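Local coordinates for protein EreC (Klebsiella pneumoniae, PDB 6XCQ) that probably hydrolyses the lactone ester of erythromycin and related macrolides, an esterase activity that underlies macrolide resistance, at residues A[339-344]-A[423-428]; A[63-68]-A[302-307]; A[50-55]-A[392-397]; A[378-383]-A[405-410]. The protein carries 1 engineered substitution. All coordinates share one frame; numbering follows the deposited sequence.

Interaction 1. Residues A[339-344]-A[423-428]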
loop_
_atom_site.group_PDB
_atom_site.type_symbol
_atom_site.label_atom_id
_atom_site.label_comp_id
_atom_site.label_asym_id
_atom_site.label_seq_id
_atom_site.Cartn_x
_atom_site.Cartn_y
_atom_site.Cartn_z
ATOM N N ARG A 339 -9.978 1.526 -10.603
ATOM C CA ARG A 339 -11.129 1.764 -9.735
ATOM C C ARG A 339 -10.671 1.743 -8.283
ATOM O O ARG A 339 -9.775 0.973 -7.928
ATOM C CB ARG A 339 -12.229 0.704 -9.938
ATOM C CG ARG A 339 -12.623 0.445 -11.396
ATOM C CD ARG A 339 -13.452 1.567 -12.026
ATOM N NE ARG A 339 -13.858 1.148 -13.371
ATOM C CZ ARG A 339 -13.230 1.479 -14.501
ATOM N NH1 ARG A 339 -12.171 2.284 -14.480
ATOM N NH2 ARG A 339 -13.664 1.003 -15.663
ATOM N N ALA A 340 -11.294 2.581 -7.444
ATOM C CA ALA A 340 -10.922 2.718 -6.034
ATOM C C ALA A 340 -12.151 2.525 -5.153
ATOM O O ALA A 340 -13.130 3.267 -5.279
ATOM C CB ALA A 340 -10.302 4.093 -5.761
ATOM N N ILE A 341 -12.088 1.566 -4.240
ATOM C CA ILE A 341 -13.175 1.317 -3.302
ATOM C C ILE A 341 -12.680 1.695 -1.906
ATOM O O ILE A 341 -11.780 1.045 -1.357
ATOM C CB ILE A 341 -13.658 -0.136 -3.359
ATOM C CG1 ILE A 341 -13.907 -0.552 -4.820
ATOM C CG2 ILE A 341 -14.917 -0.295 -2.497
ATOM C CD1 ILE A 341 -14.434 -1.956 -5.001
ATOM N N ALA A 342 -13.215 2.783 -1.360
ATOM C CA ALA A 342 -12.912 3.175 0.013
ATOM C C ALA A 342 -13.677 2.304 1.006
ATOM O O ALA A 342 -14.788 1.854 0.725
ATOM C CB ALA A 342 -13.268 4.636 0.252
ATOM N N PHE A 343 -13.062 2.055 2.166
ATOM C CA PHE A 343 -13.695 1.348 3.281
ATOM C C PHE A 343 -13.823 2.319 4.441
ATOM O O PHE A 343 -12.827 2.937 4.831
ATOM C CB PHE A 343 -12.866 0.150 3.773
ATOM C CG PHE A 343 -12.871 -1.045 2.883
ATOM C CD1 PHE A 343 -13.076 -0.936 1.511
ATOM C CD2 PHE A 343 -12.591 -2.293 3.414
ATOM C CE1 PHE A 343 -13.035 -2.067 0.684
ATOM C CE2 PHE A 343 -12.553 -3.423 2.598
ATOM C CZ PHE A 343 -12.779 -3.302 1.235
ATOM N N THR A 344 -15.013 2.426 5.027
ATOM C CA THR A 344 -15.160 3.229 6.232
ATOM C C THR A 344 -16.044 2.467 7.226
ATOM O O THR A 344 -16.341 1.286 7.035
ATOM C CB THR A 344 -15.676 4.634 5.896
ATOM O OG1 THR A 344 -15.574 5.453 7.071
ATOM C CG2 THR A 344 -17.120 4.593 5.395
ATOM N N ALA A 423 -16.617 3.489 -5.374
ATOM C CA ALA A 423 -17.608 2.895 -4.484
ATOM C C ALA A 423 -17.122 3.043 -3.050
ATOM O O ALA A 423 -15.959 3.363 -2.807
ATOM C CB ALA A 423 -17.869 1.420 -4.811
ATOM N N ILE A 424 -18.036 2.816 -2.098
ATOM C CA ILE A 424 -17.732 2.870 -0.669
ATOM C C ILE A 424 -18.262 1.614 0.003
ATOM O O ILE A 424 -19.409 1.207 -0.225
ATOM C CB ILE A 424 -18.330 4.101 0.037
ATOM C CG1 ILE A 424 -18.189 5.387 -0.796
ATOM C CG2 ILE A 424 -17.667 4.270 1.397
ATOM C CD1 ILE A 424 -16.782 5.990 -0.800
ATOM N N VAL A 425 -17.430 1.030 0.862
ATOM C CA VAL A 425 -17.783 -0.094 1.723
ATOM C C VAL A 425 -17.782 0.418 3.153
ATOM O O VAL A 425 -16.799 1.021 3.597
ATOM C CB VAL A 425 -16.778 -1.248 1.535
ATOM C CG1 VAL A 425 -16.967 -2.349 2.546
ATOM C CG2 VAL A 425 -16.855 -1.790 0.118
ATOM N N CYS A 426 -18.864 0.174 3.886
ATOM C CA CYS A 426 -18.964 0.692 5.243
ATOM C C CYS A 426 -19.392 -0.427 6.185
ATOM O O CYS A 426 -20.437 -1.048 5.973
ATOM C CB CYS A 426 -19.941 1.869 5.292
ATOM S SG CYS A 426 -20.054 2.632 6.938
ATOM N N VAL A 427 -18.571 -0.704 7.198
ATOM C CA VAL A 427 -18.817 -1.792 8.145
ATOM C C VAL A 427 -19.337 -1.198 9.455
ATOM O O VAL A 427 -19.236 0.019 9.664
ATOM C CB VAL A 427 -17.546 -2.635 8.354
ATOM C CG1 VAL A 427 -17.062 -3.218 7.007
ATOM C CG2 VAL A 427 -16.444 -1.791 9.019
ATOM N N PRO A 428 -19.924 -1.997 10.353
ATOM C CA PRO A 428 -20.582 -1.400 11.526
ATOM C C PRO A 428 -19.626 -0.882 12.586
ATOM O O PRO A 428 -20.014 -0.006 13.372
ATOM C CB PRO A 428 -21.440 -2.557 12.073
ATOM C CG PRO A 428 -21.667 -3.458 10.903
ATOM C CD PRO A 428 -20.359 -3.391 10.137
#

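Interaction 2. Residues A[63-68]-A[302-307]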
loop_
_atom_site.group_PDB
_atom_site.type_symbol
_atom_site.label_atom_id
_atom_site.label_comp_id
_atom_site.label_asym_id
_atom_site.label_seq_id
_atom_site.Cartn_x
_atom_site.Cartn_y
_atom_site.Cartn_z
ATOM N N VAL A 63 -8.000 -2.549 -9.275
ATOM C CA VAL A 63 -9.045 -2.229 -8.310
ATOM C C VAL A 63 -8.402 -2.111 -6.935
ATOM O O VAL A 63 -7.769 -3.059 -6.450
ATOM C CB VAL A 63 -10.177 -3.269 -8.298
ATOM C CG1 VAL A 63 -11.159 -2.953 -7.162
ATOM C CG2 VAL A 63 -10.925 -3.255 -9.629
ATOM N N GLY A 64 -8.560 -0.949 -6.304
ATOM C CA GLY A 64 -8.056 -0.753 -4.959
ATOM C C GLY A 64 -9.140 -1.040 -3.938
ATOM O O GLY A 64 -10.269 -0.563 -4.071
ATOM N N LEU A 65 -8.793 -1.844 -2.923
ATOM C CA LEU A 65 -9.634 -2.100 -1.753
ATOM C C LEU A 65 -8.997 -1.371 -0.575
ATOM O O LEU A 65 -7.895 -1.728 -0.139
ATOM C CB LEU A 65 -9.765 -3.599 -1.466
ATOM C CG LEU A 65 -10.279 -4.521 -2.586
ATOM C CD1 LEU A 65 -10.199 -5.974 -2.143
ATOM C CD2 LEU A 65 -11.713 -4.182 -2.971
ATOM N N GLY A 66 -9.667 -0.333 -0.089
ATOM C CA GLY A 66 -9.096 0.555 0.900
ATOM C C GLY A 66 -9.222 0.048 2.322
ATOM O O GLY A 66 -9.533 -1.111 2.603
ATOM N N GLU A 67 -8.906 0.950 3.240
ATOM C CA GLU A 67 -9.244 0.794 4.643
ATOM C C GLU A 67 -9.191 2.195 5.213
ATOM O O GLU A 67 -8.262 2.949 4.904
ATOM C CB GLU A 67 -8.292 -0.164 5.381
ATOM C CG GLU A 67 -6.817 0.122 5.175
ATOM C CD GLU A 67 -5.907 -0.856 5.932
ATOM O OE1 GLU A 67 -6.395 -1.897 6.417
ATOM O OE2 GLU A 67 -4.703 -0.565 6.058
ATOM N N GLY A 68 -10.221 2.567 5.978
ATOM C CA GLY A 68 -10.244 3.904 6.540
ATOM C C GLY A 68 -9.264 4.092 7.671
ATOM O O GLY A 68 -8.957 5.235 8.037
ATOM N N ILE A 302 -5.338 -6.370 -7.579
ATOM C CA ILE A 302 -6.100 -5.807 -6.466
ATOM C C ILE A 302 -5.097 -5.092 -5.572
ATOM O O ILE A 302 -4.154 -5.722 -5.077
ATOM C CB ILE A 302 -6.834 -6.910 -5.686
ATOM C CG1 ILE A 302 -7.656 -7.806 -6.623
ATOM C CG2 ILE A 302 -7.685 -6.328 -4.568
ATOM C CD1 ILE A 302 -8.160 -9.101 -5.909
ATOM N N LEU A 303 -5.260 -3.784 -5.367
ATOM C CA LEU A 303 -4.311 -3.022 -4.552
ATOM C C LEU A 303 -4.869 -2.892 -3.140
ATOM O O LEU A 303 -5.973 -2.372 -2.958
ATOM C CB LEU A 303 -4.050 -1.632 -5.136
ATOM C CG LEU A 303 -3.562 -1.563 -6.581
ATOM C CD1 LEU A 303 -3.317 -0.087 -6.966
ATOM C CD2 LEU A 303 -2.300 -2.411 -6.722
ATOM N N LEU A 304 -4.108 -3.352 -2.146
ATOM C CA LEU A 304 -4.521 -3.276 -0.742
ATOM C C LEU A 304 -3.747 -2.116 -0.130
ATOM O O LEU A 304 -2.593 -2.260 0.283
ATOM C CB LEU A 304 -4.242 -4.599 -0.018
ATOM C CG LEU A 304 -4.927 -5.877 -0.524
ATOM C CD1 LEU A 304 -4.705 -7.047 0.464
ATOM C CD2 LEU A 304 -6.425 -5.641 -0.749
ATOM N N ALA A 305 -4.356 -0.935 -0.124
ATOM C CA ALA A 305 -3.684 0.231 0.424
ATOM C C ALA A 305 -4.702 1.066 1.193
ATOM O O ALA A 305 -5.899 0.781 1.181
ATOM C CB ALA A 305 -2.996 1.042 -0.680
ATOM N N HIS A 306 -4.218 2.101 1.870
ATOM C CA HIS A 306 -5.100 2.957 2.660
ATOM C C HIS A 306 -6.037 3.736 1.733
ATOM O O HIS A 306 -5.701 3.992 0.570
ATOM C CB HIS A 306 -4.255 3.915 3.506
ATOM C CG HIS A 306 -4.983 4.526 4.669
ATOM N ND1 HIS A 306 -5.791 5.630 4.536
ATOM C CD2 HIS A 306 -5.002 4.200 5.985
ATOM C CE1 HIS A 306 -6.281 5.964 5.721
ATOM N NE2 HIS A 306 -5.813 5.115 6.619
ATOM N N ASN A 307 -7.234 4.091 2.246
ATOM C CA ASN A 307 -8.124 5.027 1.545
ATOM C C ASN A 307 -7.353 6.232 1.020
ATOM O O ASN A 307 -7.540 6.659 -0.126
ATOM C CB ASN A 307 -9.244 5.540 2.467
ATOM C CG ASN A 307 -10.342 4.514 2.726
ATOM O OD1 ASN A 307 -10.282 3.372 2.270
ATOM N ND2 ASN A 307 -11.362 4.936 3.475
#

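Interaction 3. Residues A[50-55]-A[392-397]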
loop_
_atom_site.group_PDB
_atom_site.type_symbol
_atom_site.label_atom_id
_atom_site.label_comp_id
_atom_site.label_asym_id
_atom_site.label_seq_id
_atom_site.Cartn_x
_atom_site.Cartn_y
_atom_site.Cartn_z
ATOM N N PHE A 50 -22.886 -8.205 -4.046
ATOM C CA PHE A 50 -21.850 -7.400 -4.685
ATOM C C PHE A 50 -22.143 -7.114 -6.154
ATOM O O PHE A 50 -21.304 -6.520 -6.840
ATOM C CB PHE A 50 -20.491 -8.087 -4.496
ATOM C CG PHE A 50 -20.224 -8.434 -3.056
ATOM C CD1 PHE A 50 -19.763 -7.469 -2.178
ATOM C CD2 PHE A 50 -20.528 -9.695 -2.559
ATOM C CE1 PHE A 50 -19.575 -7.760 -0.836
ATOM C CE2 PHE A 50 -20.337 -9.998 -1.220
ATOM C CZ PHE A 50 -19.863 -9.025 -0.353
ATOM N N GLU A 51 -23.334 -7.481 -6.643
ATOM C CA GLU A 51 -23.656 -7.262 -8.054
ATOM C C GLU A 51 -23.629 -5.788 -8.405
ATOM O O GLU A 51 -23.405 -5.430 -9.566
ATOM C CB GLU A 51 -25.028 -7.852 -8.395
ATOM N N ILE A 52 -23.854 -4.920 -7.414
ATOM C CA ILE A 52 -23.812 -3.479 -7.624
ATOM C C ILE A 52 -22.455 -3.018 -8.151
ATOM O O ILE A 52 -22.365 -1.972 -8.804
ATOM C CB ILE A 52 -24.199 -2.785 -6.296
ATOM C CG1 ILE A 52 -24.194 -1.271 -6.400
ATOM C CG2 ILE A 52 -23.275 -3.210 -5.178
ATOM C CD1 ILE A 52 -24.468 -0.616 -5.054
ATOM N N LEU A 53 -21.393 -3.785 -7.902
ATOM C CA LEU A 53 -20.050 -3.423 -8.339
ATOM C C LEU A 53 -19.713 -3.932 -9.730
ATOM O O LEU A 53 -18.685 -3.523 -10.287
ATOM C CB LEU A 53 -19.001 -3.978 -7.367
ATOM C CG LEU A 53 -19.112 -3.669 -5.877
ATOM C CD1 LEU A 53 -18.068 -4.453 -5.081
ATOM C CD2 LEU A 53 -18.967 -2.184 -5.632
ATOM N N THR A 54 -20.510 -4.839 -10.293
ATOM C CA THR A 54 -20.087 -5.489 -11.533
ATOM C C THR A 54 -19.882 -4.504 -12.681
ATOM O O THR A 54 -18.851 -4.618 -13.366
ATOM C CB THR A 54 -21.077 -6.603 -11.907
ATOM O OG1 THR A 54 -20.929 -7.696 -10.993
ATOM C CG2 THR A 54 -20.809 -7.110 -13.305
ATOM N N PRO A 55 -20.763 -3.518 -12.924
ATOM C CA PRO A 55 -20.479 -2.540 -13.993
ATOM C C PRO A 55 -19.171 -1.791 -13.822
ATOM O O PRO A 55 -18.432 -1.615 -14.800
ATOM C CB PRO A 55 -21.678 -1.585 -13.907
ATOM C CG PRO A 55 -22.751 -2.401 -13.369
ATOM C CD PRO A 55 -22.101 -3.291 -12.351
ATOM N N SER A 392 -23.467 -4.274 7.164
ATOM C CA SER A 392 -22.607 -3.443 6.332
ATOM C C SER A 392 -23.327 -2.961 5.081
ATOM O O SER A 392 -24.393 -3.446 4.712
ATOM C CB SER A 392 -21.343 -4.188 5.900
ATOM O OG SER A 392 -20.668 -4.723 7.009
ATOM N N CYS A 393 -22.672 -2.049 4.372
ATOM C CA CYS A 393 -23.312 -1.363 3.265
ATOM C C CYS A 393 -22.307 -1.139 2.140
ATOM O O CYS A 393 -21.134 -0.860 2.385
ATOM C CB CYS A 393 -23.898 -0.030 3.742
ATOM S SG CYS A 393 -24.749 0.898 2.447
ATOM N N LEU A 394 -22.789 -1.222 0.903
ATOM C CA LEU A 394 -21.985 -0.955 -0.284
ATOM C C LEU A 394 -22.726 0.044 -1.160
ATOM O O LEU A 394 -23.893 -0.182 -1.493
ATOM C CB LEU A 394 -21.733 -2.259 -1.045
ATOM C CG LEU A 394 -20.934 -2.295 -2.337
ATOM C CD1 LEU A 394 -19.568 -1.675 -2.132
ATOM C CD2 LEU A 394 -20.805 -3.745 -2.752
ATOM N N THR A 395 -22.057 1.143 -1.531
ATOM C CA THR A 395 -22.682 2.229 -2.270
ATOM C C THR A 395 -21.751 2.728 -3.365
ATOM O O THR A 395 -20.533 2.791 -3.178
ATOM C CB THR A 395 -23.084 3.401 -1.346
ATOM O OG1 THR A 395 -23.890 4.331 -2.078
ATOM C CG2 THR A 395 -21.877 4.149 -0.812
ATOM N N LEU A 396 -22.330 3.048 -4.522
ATOM C CA LEU A 396 -21.601 3.799 -5.533
ATOM C C LEU A 396 -21.578 5.269 -5.139
ATOM O O LEU A 396 -22.323 5.708 -4.266
ATOM C CB LEU A 396 -22.239 3.626 -6.907
ATOM C CG LEU A 396 -22.543 2.182 -7.302
ATOM C CD1 LEU A 396 -23.313 2.162 -8.614
ATOM C CD2 LEU A 396 -21.271 1.331 -7.408
ATOM N N THR A 397 -20.687 6.031 -5.763
ATOM C CA THR A 397 -20.543 7.435 -5.417
ATOM C C THR A 397 -21.074 8.377 -6.484
ATOM O O THR A 397 -21.074 9.593 -6.264
ATOM C CB THR A 397 -19.071 7.770 -5.162
ATOM O OG1 THR A 397 -18.310 7.429 -6.331
ATOM C CG2 THR A 397 -18.557 7.008 -3.965
#

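Interaction 4. Residues A[378-383]-A[405-410]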
loop_
_atom_site.group_PDB
_atom_site.type_symbol
_atom_site.label_atom_id
_atom_site.label_comp_id
_atom_site.label_asym_id
_atom_site.label_seq_id
_atom_site.Cartn_x
_atom_site.Cartn_y
_atom_site.Cartn_z
ATOM N N SER A 378 -21.385 13.933 5.892
ATOM C CA SER A 378 -20.400 12.864 5.895
ATOM C C SER A 378 -20.892 11.666 5.082
ATOM O O SER A 378 -22.097 11.453 4.908
ATOM C CB SER A 378 -20.059 12.454 7.326
ATOM O OG SER A 378 -21.072 11.656 7.894
ATOM N N MET A 379 -19.944 10.909 4.532
ATOM C CA MET A 379 -20.318 9.670 3.855
ATOM C C MET A 379 -20.963 8.697 4.837
ATOM O O MET A 379 -21.871 7.941 4.477
ATOM C CB MET A 379 -19.093 9.040 3.195
ATOM C CG MET A 379 -19.374 7.701 2.504
ATOM S SD MET A 379 -20.619 7.754 1.182
ATOM C CE MET A 379 -19.930 8.984 0.125
ATOM N N GLU A 380 -20.494 8.705 6.084
ATOM C CA GLU A 380 -21.073 7.845 7.112
ATOM C C GLU A 380 -22.555 8.134 7.313
ATOM O O GLU A 380 -23.353 7.210 7.510
ATOM C CB GLU A 380 -20.303 8.026 8.426
ATOM C CG GLU A 380 -18.863 7.452 8.373
ATOM C CD GLU A 380 -17.871 8.310 7.587
ATOM O OE1 GLU A 380 -18.115 9.528 7.427
ATOM O OE2 GLU A 380 -16.829 7.760 7.141
ATOM N N GLN A 381 -22.947 9.410 7.271
ATOM C CA GLN A 381 -24.358 9.724 7.469
ATOM C C GLN A 381 -25.187 9.251 6.293
ATOM O O GLN A 381 -26.324 8.777 6.467
ATOM C CB GLN A 381 -24.559 11.223 7.675
ATOM C CG GLN A 381 -26.021 11.575 7.951
ATOM C CD GLN A 381 -26.496 11.011 9.271
ATOM O OE1 GLN A 381 -25.916 11.288 10.311
ATOM N NE2 GLN A 381 -27.552 10.209 9.230
ATOM N N TYR A 382 -24.640 9.393 5.086
ATOM C CA TYR A 382 -25.309 8.891 3.891
ATOM C C TYR A 382 -25.559 7.394 3.994
ATOM O O TYR A 382 -26.646 6.914 3.657
ATOM C CB TYR A 382 -24.447 9.208 2.672
ATOM C CG TYR A 382 -25.005 8.767 1.337
ATOM C CD1 TYR A 382 -25.839 9.602 0.598
ATOM C CD2 TYR A 382 -24.668 7.530 0.797
ATOM C CE1 TYR A 382 -26.334 9.211 -0.629
ATOM C CE2 TYR A 382 -25.154 7.131 -0.430
ATOM C CZ TYR A 382 -25.980 7.975 -1.140
ATOM O OH TYR A 382 -26.463 7.573 -2.358
ATOM N N ILE A 383 -24.550 6.640 4.439
ATOM C CA ILE A 383 -24.715 5.208 4.687
ATOM C C ILE A 383 -25.855 4.970 5.664
ATOM O O ILE A 383 -26.704 4.094 5.452
ATOM C CB ILE A 383 -23.402 4.599 5.218
ATOM C CG1 ILE A 383 -22.309 4.646 4.150
ATOM C CG2 ILE A 383 -23.631 3.171 5.711
ATOM C CD1 ILE A 383 -22.633 3.867 2.918
ATOM N N ARG A 405 -17.361 14.535 3.244
ATOM C CA ARG A 405 -16.254 14.129 4.090
ATOM C C ARG A 405 -16.411 12.661 4.465
ATOM O O ARG A 405 -17.516 12.113 4.447
ATOM C CB ARG A 405 -16.130 15.024 5.343
ATOM C CG ARG A 405 -17.349 15.109 6.243
ATOM C CD ARG A 405 -17.204 16.260 7.252
ATOM N NE ARG A 405 -17.740 17.518 6.737
ATOM C CZ ARG A 405 -16.997 18.553 6.361
ATOM N NH1 ARG A 405 -15.677 18.496 6.448
ATOM N NH2 ARG A 405 -17.575 19.649 5.897
ATOM N N MET A 406 -15.278 12.013 4.756
ATOM C CA MET A 406 -15.271 10.607 5.141
ATOM C C MET A 406 -14.202 10.399 6.200
ATOM O O MET A 406 -13.152 11.043 6.168
ATOM C CB MET A 406 -15.017 9.689 3.927
ATOM C CG MET A 406 -15.088 8.190 4.238
ATOM S SD MET A 406 -15.288 7.211 2.723
ATOM C CE MET A 406 -13.904 7.828 1.767
ATOM N N ARG A 407 -14.468 9.483 7.128
ATOM C CA ARG A 407 -13.507 9.210 8.185
ATOM C C ARG A 407 -12.189 8.714 7.593
ATOM O O ARG A 407 -12.155 8.014 6.583
ATOM C CB ARG A 407 -14.065 8.179 9.161
ATOM C CG ARG A 407 -15.268 8.716 9.971
ATOM C CD ARG A 407 -15.915 7.624 10.766
ATOM N NE ARG A 407 -16.493 8.141 12.008
ATOM C CZ ARG A 407 -17.133 7.400 12.898
ATOM N NH1 ARG A 407 -17.306 6.102 12.680
ATOM N NH2 ARG A 407 -17.581 7.955 14.016
ATOM N N SER A 408 -11.096 9.084 8.242
ATOM C CA SER A 408 -9.787 8.592 7.846
ATOM C C SER A 408 -8.944 8.617 9.111
ATOM O O SER A 408 -8.753 9.686 9.697
ATOM C CB SER A 408 -9.199 9.469 6.735
ATOM O OG SER A 408 -7.858 9.125 6.439
ATOM N N GLN A 409 -8.493 7.449 9.558
ATOM C CA GLN A 409 -7.871 7.299 10.892
ATOM C C GLN A 409 -8.882 7.834 11.913
ATOM O O GLN A 409 -10.084 7.569 11.774
ATOM C CB GLN A 409 -6.505 7.967 10.927
ATOM C CG GLN A 409 -5.467 7.340 9.997
ATOM C CD GLN A 409 -5.244 5.865 10.263
ATOM O OE1 GLN A 409 -5.371 5.050 9.356
ATOM N NE2 GLN A 409 -4.870 5.514 11.510
ATOM N N SER A 410 -8.455 8.601 12.917
ATOM C CA SER A 410 -9.381 9.203 13.869
ATOM C C SER A 410 -9.875 10.572 13.422
ATOM O O SER A 410 -10.551 11.251 14.196
ATOM C CB SER A 410 -8.742 9.311 15.260
ATOM O OG SER A 410 -7.595 10.134 15.249
#

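Interaction 1. Residues A[339-344]-A[423-428]
Strands 339-344 and 423-427 run parallel as direct neighbours, Ile-341 facing Ala-423 and Thr-344 facing Cys-426, with their axes 21° apart. The bonding starts loosely, with a weak bond of 3.5 Å from Ala-423 N to Ala-340 O, and tightens toward the bond from Thr-344 N to Val-425 O. Ala-342 N donates to Ala-423 O, Val-425 N to Ala-342 O at 2.8 Å, Thr-344 N to Val-425 O at 2.7 Å and Val-427 N to Thr-344 O. Alpha hydrogens crowd the same carbonyls, as from Phe-343 CA to Val-425 O at 3.1 Å.

Val-425 dominates one face of the sheet. Its CG1, anti to the backbone N (chi1 171°), sits 4.2 Å above the centre of the Phe-343 ring, and CB makes a CH-pi contact with the same face. The other methyl is turned back down the strand, so that Val-425 CG2 meets Ile-341 CG2 at 3.6 Å. The pair lies within the mixed sheet of this alpha/beta fold, between strand 62-65 next to 338-345 and strand 392-396 next to 423-427. On the face of Phe-343 the sheet is covered by helix 73-90, whose Phe-75, Ala-78 and Leu-82 pack on the ring.

The opposite face carries Ala-342, Thr-344, Ile-424 and Cys-426. Here Ile-424 CD1 lies 3.9 Å from Ala-342 CB, while Thr-344 CG2 lies against Cys-426 SG at 3.9 Å. Thr-344 OG1 is hydrogen-bonded to Glu-380 OE2, and Met-406 of strand 405-408 lies over Ala-342, Thr-344 and Ile-424.

Interaction 2. Residues A[63-68]-A[302-307]
Asn-307 closes the far end of this contact by folding its side chain round the backbone of Glu-67. With CG anti to its own carbonyl carbon (chi1 -75°), CB lies beside Glu-67 O, and CG follows at 3.4 Å from that same oxygen. The amide then splits: Asn-307 OD1 comes within 2.9 Å of Glu-67 N, at an angle too poor for a hydrogen bond, and lies against Gly-66 CA, where glycine leaves room for it, whereas Asn-307 ND2 lies against Gly-68 CA at 3.4 Å and is hydrogen-bonded to Phe-343 O on strand 338-345. The backbone adds a straight bond, Asn-307 N to Glu-67 O, at 3.1 Å and 176°, with the donor above the carbonyl plane.

Behind this end, strands 62-65 and 301-304 run parallel as neighbours in the central sheet, joined by Leu-303 N to Val-63 O and Leu-65 N to Leu-303 O, the latter 2.9 Å. The residues after them are thus the loops at the C-terminal ends of parallel strands, where alpha/beta enzymes usually carry their active sites; a similar placement is probable in this esterase.

In those loops Glu-67 O also stands over one face of the His-306 ring, 3.5 Å above its centre. His-306 occupies the N-cap position, ND1 accepting from Asn-308 N, and NE2 is hydrogen-bonded to Gln-409 OE1; together these fix the rotation of the ring. Glu-67 itself points its carboxylate elsewhere, to His-70. On the sheet face that carries Val-63 and Ile-302, the Leu-65 side chain runs obliquely over that of Ile-302, its CD1 3.5 Å from Ile-302 CG2, and Leu-65 lies alongside Leu-304.

Interaction 3. Residues A[50-55]-A[392-397]
Ile-52 and Leu-396 interdigitate from opposing sides, Ile-52 CG1 resting on Leu-396 CG at 3.9 Å. The side chains meet through carbon alone, and no hydrogen bond joins the segments; two methyls also rest on backbone oxygens. Because CG1 of Ile-52 is anti to its backbone N (chi1 -180°) and the chain continues extended, CD1 reaches the strand backbone, 3.6 Å from Leu-394 O. Leu-396 CD2 in turn touches Ile-52 O, 3.7 Å away.

Leu-394 is modelled in two conformers, so the contacts of its CD2 are less certain and are given for one conformer only: CD2 wedges among Ile-52 CG2 at 3.5 Å, Leu-53 CG at 3.6 Å, and Phe-50 CD1 at 3.9 Å, the Phe-50 side chain being roughly perpendicular to it.

Backbone bonds act within the first segment, from Leu-53 N to Phe-50 O and from Thr-54 N to Glu-51 O, two overlapping turns that present Ile-52 and Leu-53 to the strand.

The turn leading into helix 54-57 thereby lies over strand 392-396, which is flanked in the sheet by 33-36 and 423-427. Phe-50 and Leu-53 also rest on Leu-82 of helix 73-90, while Cys-393 forms a disulfide with Cys-387 of helix 379-387.

Interaction 4. Residues A[378-383]-A[405-410]
Two hydrogen bonds tie the start of helix 379-387 to strand 405-408, and both are nearly straight. Met-379 N donates to Arg-405 O at 2.7 Å. Arg-407 N donates to Glu-380 OE2 at 2.9 Å, reaching the carboxylate on its syn side but 30° out of its plane. Glu-380 gets there by a bend at chi2 (75°), and its OE2 is gripped a second time by Thr-344 OG1. The same oxygen is in van der Waals contact with Met-406 CG, at 3.4 Å, and with Arg-407 CG.

The charged groups do not pair directly: Arg-407 NE stays 4.9 Å from Glu-380 OE2, and the guanidinium is spent on the carbonyls of His-345, Gly-347 and Asp-372. The opposite charges may still stabilise one another.

Capping comes from Ser-378, the N-cap residue, whose OG accepts from Gln-381 N at 3.0 Å and is also hydrogen-bonded to Arg-375 O.

The apolar contact is between Met-379 and Met-406, which run alongside one another, CG of the former 4.1 Å from SD of the latter.

The helix runs roughly across the strand, at 104°. Met-379 leans on Ile-424 and Ile-383 on Cys-426, both of strand 423-427, and strand 405-408 pairs with 411-414 in a two-stranded antiparallel hairpin.

In the fold
From the N terminus, segment 50-55 opens interaction 3, and 63-68 soon opens interaction 2, which closes at 302-307 after a long, largely helical excursion and so lies wholly within the span of interaction 3. Interaction 1 opens next, at 339-344, followed by interaction 4 at 378-383. Interaction 3 closes only at 392-397, so it crosses both. Interaction 4 then closes at 405-410, and interaction 1, which encloses it, at 423-428. Interactions 1 and 2 join neighbouring strands of the central sheet, interaction 3 packs an N-terminal turn on strand 392-396, and interaction 4 holds a helix and a small hairpin on the other face. Gln-409 links that hairpin to the loops of interaction 2.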